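Local coordinates for protein glutamine cyclotransferase (Zymomonas mobilis, PDB 3NOL) that catalyses the cyclisation of N-terminal glutamine to pyroglutamate, the reaction of a glutaminyl cyclase, on a beta-propeller scaffold with a bound calcium ion, at residues D136-M141 / L148-P153. Sequence-based numbering, arbitrary orientation. Where two conformers were deposited one is given.
Sequences DQYLIM and LRFLDP
Met141 lays its side chain between Arg149, its antiparallel partner, and Leu151 on the same face of a beta hairpin. Met141 CG lies between the backbone N and the carbonyl carbon (chi1 74°), and a bend at chi3 brings Met141 CE over one face of the Arg149 guanidinium, toward its rim, 3.8 Å from Arg149 NH1. Met141 SD meanwhile lies 3.9 Å from Leu151 CD1. An unbranched, flexible thioether suits this place, since it can touch a flat cation and a leucine methyl at once. With an alanine in its place, the guanidinium face would probably lose its cover and the Leu151 methyls their sulfur neighbour. The nitrogens of the Arg149 side chain all have partners: NE and the carbonyl O of Met141 share a water, NH1 forms a salt bridge with Asp143, and NH2 donates to Asp126 O.

Leu139 and Leu151 form the next hydrogen-bonded pair on this face, their CB atoms 4.1 Å apart, aliphatic side chains that bury no polar atom. Leu151 N binds Leu139 O at 2.7 Å and nearly straight (163°), whereas the return bond, from Leu139 N to Leu151 O, is longer and more bent at 3.2 Å. On the other face Ile140 runs alongside Phe150, Ile140 CG1 3.7 Å from Phe150 CD1, two apolar side chains apt for a buried face.

The hairpin forms the middle of one propeller blade. Strand 132-134 flanks 139-141, and Leu132 touches both Leu139 and Met141; strand 158-166 flanks 147-151, where Arg160 makes a cation-pi contact with Phe150. Ile140 packs on Leu177 and Trp179 of strand 177-180, in the adjacent sheet.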
ATOM      1  N   ASP A 136      -5.863 -13.436  -6.339  0.50 10.65           N
ATOM      2  CA  ASP A 136      -5.369 -14.773  -6.668  0.50 11.05           C
ATOM      3  C   ASP A 136      -4.918 -14.914  -8.138  0.50 10.96           C
ATOM      4  O   ASP A 136      -4.204 -15.868  -8.479  0.50 11.09           O
ATOM      5  CB  ASP A 136      -6.414 -15.845  -6.320  0.50 11.34           C
ATOM      6  CG  ASP A 136      -6.651 -15.993  -4.814  0.50 11.70           C
ATOM      7  OD1 ASP A 136      -5.811 -15.549  -3.984  0.50 11.24           O
ATOM      8  OD2 ASP A 136      -7.694 -16.594  -4.466  0.50 11.48           O
ATOM      9  N   GLN A 137      -5.334 -13.969  -8.990  1.00 10.65           N
ATOM     10  CA  GLN A 137      -5.073 -14.046 -10.444  1.00 11.64           C
ATOM     11  C   GLN A 137      -4.231 -12.913 -11.040  1.00 10.69           C
ATOM     12  O   GLN A 137      -3.558 -13.116 -12.048  1.00  9.95           O
ATOM     13  CB  GLN A 137      -6.384 -14.095 -11.218  1.00 11.85           C
ATOM     14  CG  GLN A 137      -7.158 -15.401 -11.084  1.00 17.88           C
ATOM     15  CD  GLN A 137      -8.402 -15.388 -11.944  1.00 24.03           C
ATOM     16  OE1 GLN A 137      -8.430 -15.983 -13.021  1.00 27.52           O
ATOM     17  NE2 GLN A 137      -9.425 -14.655 -11.498  1.00 26.99           N
ATOM     18  N   TYR A 138      -4.318 -11.719 -10.453  1.00 10.03           N
ATOM     19  CA  TYR A 138      -3.695 -10.511 -11.025  1.00 10.11           C
ATOM     20  C   TYR A 138      -2.989  -9.636 -10.006  1.00  9.21           C
ATOM     21  O   TYR A 138      -3.370  -9.612  -8.832  1.00  8.03           O
ATOM     22  CB  TYR A 138      -4.761  -9.623 -11.683  1.00 11.23           C
ATOM     23  CG  TYR A 138      -5.632 -10.341 -12.666  1.00 13.12           C
ATOM     24  CD1 TYR A 138      -5.124 -10.765 -13.895  1.00 13.77           C
ATOM     25  CD2 TYR A 138      -6.969 -10.601 -12.364  1.00 15.29           C
ATOM     26  CE1 TYR A 138      -5.921 -11.435 -14.803  1.00 15.47           C
ATOM     27  CE2 TYR A 138      -7.788 -11.272 -13.266  1.00 17.60           C
ATOM     28  CZ  TYR A 138      -7.265 -11.683 -14.479  1.00 17.18           C
ATOM     29  OH  TYR A 138      -8.094 -12.353 -15.363  1.00 18.27           O
ATOM     30  N   LEU A 139      -1.979  -8.908 -10.479  1.00  8.09           N
ATOM     31  CA  LEU A 139      -1.465  -7.737  -9.761  1.00  7.13           C
ATOM     32  C   LEU A 139      -2.391  -6.582 -10.084  1.00  7.36           C
ATOM     33  O   LEU A 139      -2.922  -6.502 -11.190  1.00  8.65           O
ATOM     34  CB  LEU A 139      -0.049  -7.399 -10.221  1.00  8.11           C
ATOM     35  CG  LEU A 139       0.979  -8.422  -9.696  1.00  7.42           C
ATOM     36  CD1 LEU A 139       2.216  -8.614 -10.632  1.00 10.12           C
ATOM     37  CD2 LEU A 139       1.408  -8.160  -8.228  1.00  8.91           C
ATOM     38  N   ILE A 140      -2.517  -5.648  -9.148  1.00  6.53           N
ATOM     39  CA  ILE A 140      -3.437  -4.543  -9.320  1.00  6.47           C
ATOM     40  C   ILE A 140      -2.667  -3.292  -8.936  1.00  6.37           C
ATOM     41  O   ILE A 140      -2.123  -3.214  -7.824  1.00  4.98           O
ATOM     42  CB  ILE A 140      -4.674  -4.684  -8.424  1.00  6.34           C
ATOM     43  CG1 ILE A 140      -5.396  -6.024  -8.665  1.00  6.45           C
ATOM     44  CG2 ILE A 140      -5.604  -3.466  -8.629  1.00  5.60           C
ATOM     45  CD1 ILE A 140      -6.360  -6.336  -7.544  1.00  7.02           C
ATOM     46  N   MET A 141      -2.580  -2.348  -9.869  1.00  6.67           N
ATOM     47  CA  MET A 141      -1.790  -1.147  -9.670  1.00  7.58           C
ATOM     48  C   MET A 141      -2.610   0.148  -9.805  1.00  6.61           C
ATOM     49  O   MET A 141      -3.449   0.277 -10.712  1.00  6.77           O
ATOM     50  CB  MET A 141      -0.584  -1.125 -10.623  1.00  8.39           C
ATOM     51  CG  MET A 141      -0.855  -0.839 -12.071  1.00 10.78           C
ATOM     52  SD  MET A 141       0.702  -0.837 -13.035  1.00 11.84           S
ATOM     53  CE  MET A 141       1.492   0.686 -12.554  1.00 13.33           C
ATOM     54  N   LEU A 148      -7.453   2.091 -12.253  1.00  6.19           N
ATOM     55  CA  LEU A 148      -6.706   0.918 -11.765  1.00  6.68           C
ATOM     56  C   LEU A 148      -6.465  -0.069 -12.915  1.00  7.04           C
ATOM     57  O   LEU A 148      -7.341  -0.273 -13.766  1.00  6.59           O
ATOM     58  CB  LEU A 148      -7.474   0.192 -10.649  1.00  7.27           C
ATOM     59  CG  LEU A 148      -7.745   0.936  -9.333  1.00  7.50           C
ATOM     60  CD1 LEU A 148      -8.583   0.058  -8.375  1.00  7.33           C
ATOM     61  CD2 LEU A 148      -6.395   1.317  -8.690  1.00  7.30           C
ATOM     62  N   ARG A 149      -5.293  -0.694 -12.917  1.00  7.25           N
ATOM     63  CA  ARG A 149      -4.933  -1.669 -13.943  1.00  7.15           C
ATOM     64  C   ARG A 149      -4.662  -3.009 -13.309  1.00  7.72           C
ATOM     65  O   ARG A 149      -3.934  -3.091 -12.294  1.00  7.48           O
ATOM     66  CB  ARG A 149      -3.685  -1.213 -14.690  1.00  7.26           C
ATOM     67  CG  ARG A 149      -3.944  -0.079 -15.637  1.00  9.78           C
ATOM     68  CD  ARG A 149      -2.610   0.470 -16.133  1.00 10.54           C
ATOM     69  NE  ARG A 149      -2.090   1.554 -15.297  1.00 13.04           N
ATOM     70  CZ  ARG A 149      -0.875   2.096 -15.428  1.00 11.41           C
ATOM     71  NH1 ARG A 149      -0.518   3.107 -14.651  1.00 10.65           N
ATOM     72  NH2 ARG A 149      -0.021   1.628 -16.342  1.00 11.28           N
ATOM     73  N   PHE A 150      -5.255  -4.040 -13.905  1.00  6.80           N
ATOM     74  CA  PHE A 150      -5.040  -5.425 -13.496  1.00  6.86           C
ATOM     75  C   PHE A 150      -4.013  -6.004 -14.444  1.00  7.52           C
ATOM     76  O   PHE A 150      -4.285  -6.097 -15.655  1.00  7.51           O
ATOM     77  CB  PHE A 150      -6.336  -6.233 -13.599  1.00  7.67           C
ATOM     78  CG  PHE A 150      -7.396  -5.827 -12.618  1.00  7.52           C
ATOM     79  CD1 PHE A 150      -7.715  -6.664 -11.536  1.00  8.52           C
ATOM     80  CD2 PHE A 150      -8.096  -4.625 -12.775  1.00  8.79           C
ATOM     81  CE1 PHE A 150      -8.718  -6.303 -10.621  1.00 10.73           C
ATOM     82  CE2 PHE A 150      -9.084  -4.245 -11.859  1.00 10.03           C
ATOM     83  CZ  PHE A 150      -9.407  -5.081 -10.785  1.00  8.78           C
ATOM     84  N   LEU A 151      -2.863  -6.401 -13.897  1.00  7.57           N
ATOM     85  CA  LEU A 151      -1.770  -6.950 -14.696  1.00  8.56           C
ATOM     86  C   LEU A 151      -1.778  -8.470 -14.726  1.00  8.12           C
ATOM     87  O   LEU A 151      -1.962  -9.112 -13.685  1.00  8.00           O
ATOM     88  CB  LEU A 151      -0.408  -6.468 -14.185  1.00  8.68           C
ATOM     89  CG  LEU A 151      -0.170  -4.959 -13.939  1.00  9.57           C
ATOM     90  CD1 LEU A 151       1.283  -4.686 -13.517  1.00 10.66           C
ATOM     91  CD2 LEU A 151      -0.552  -4.079 -15.124  1.00 12.25           C
ATOM     92  N   ASP A 152      -1.567  -9.042 -15.912  1.00  7.72           N
ATOM     93  CA  ASP A 152      -1.251 -10.460 -16.021  1.00  9.11           C
ATOM     94  C   ASP A 152       0.096 -10.637 -15.317  1.00  8.58           C
ATOM     95  O   ASP A 152       1.018  -9.902 -15.606  1.00  8.42           O
ATOM     96  CB  ASP A 152      -1.096 -10.883 -17.481  1.00  8.68           C
ATOM     97  CG  ASP A 152      -0.742 -12.340 -17.602  1.00 12.45           C
ATOM     98  OD1 ASP A 152       0.446 -12.672 -17.645  1.00 13.56           O
ATOM     99  OD2 ASP A 152      -1.678 -13.164 -17.598  1.00 17.05           O
ATOM    100  N   PRO A 153       0.191 -11.570 -14.354  1.00 10.20           N
ATOM    101  CA  PRO A 153       1.410 -11.672 -13.528  1.00 10.28           C
ATOM    102  C   PRO A 153       2.639 -12.194 -14.285  1.00 10.55           C
ATOM    103  O   PRO A 153       3.765 -12.015 -13.827  1.00 11.36           O
ATOM    104  CB  PRO A 153       1.010 -12.655 -12.413  1.00 10.39           C
ATOM    105  CG  PRO A 153      -0.480 -12.875 -12.586  1.00 12.24           C
ATOM    106  CD  PRO A 153      -0.835 -12.555 -13.973  1.00 10.64           C
TER
HETATM  107  O   HOH W   1      -3.179   2.365 -12.746  1.00  8.56           O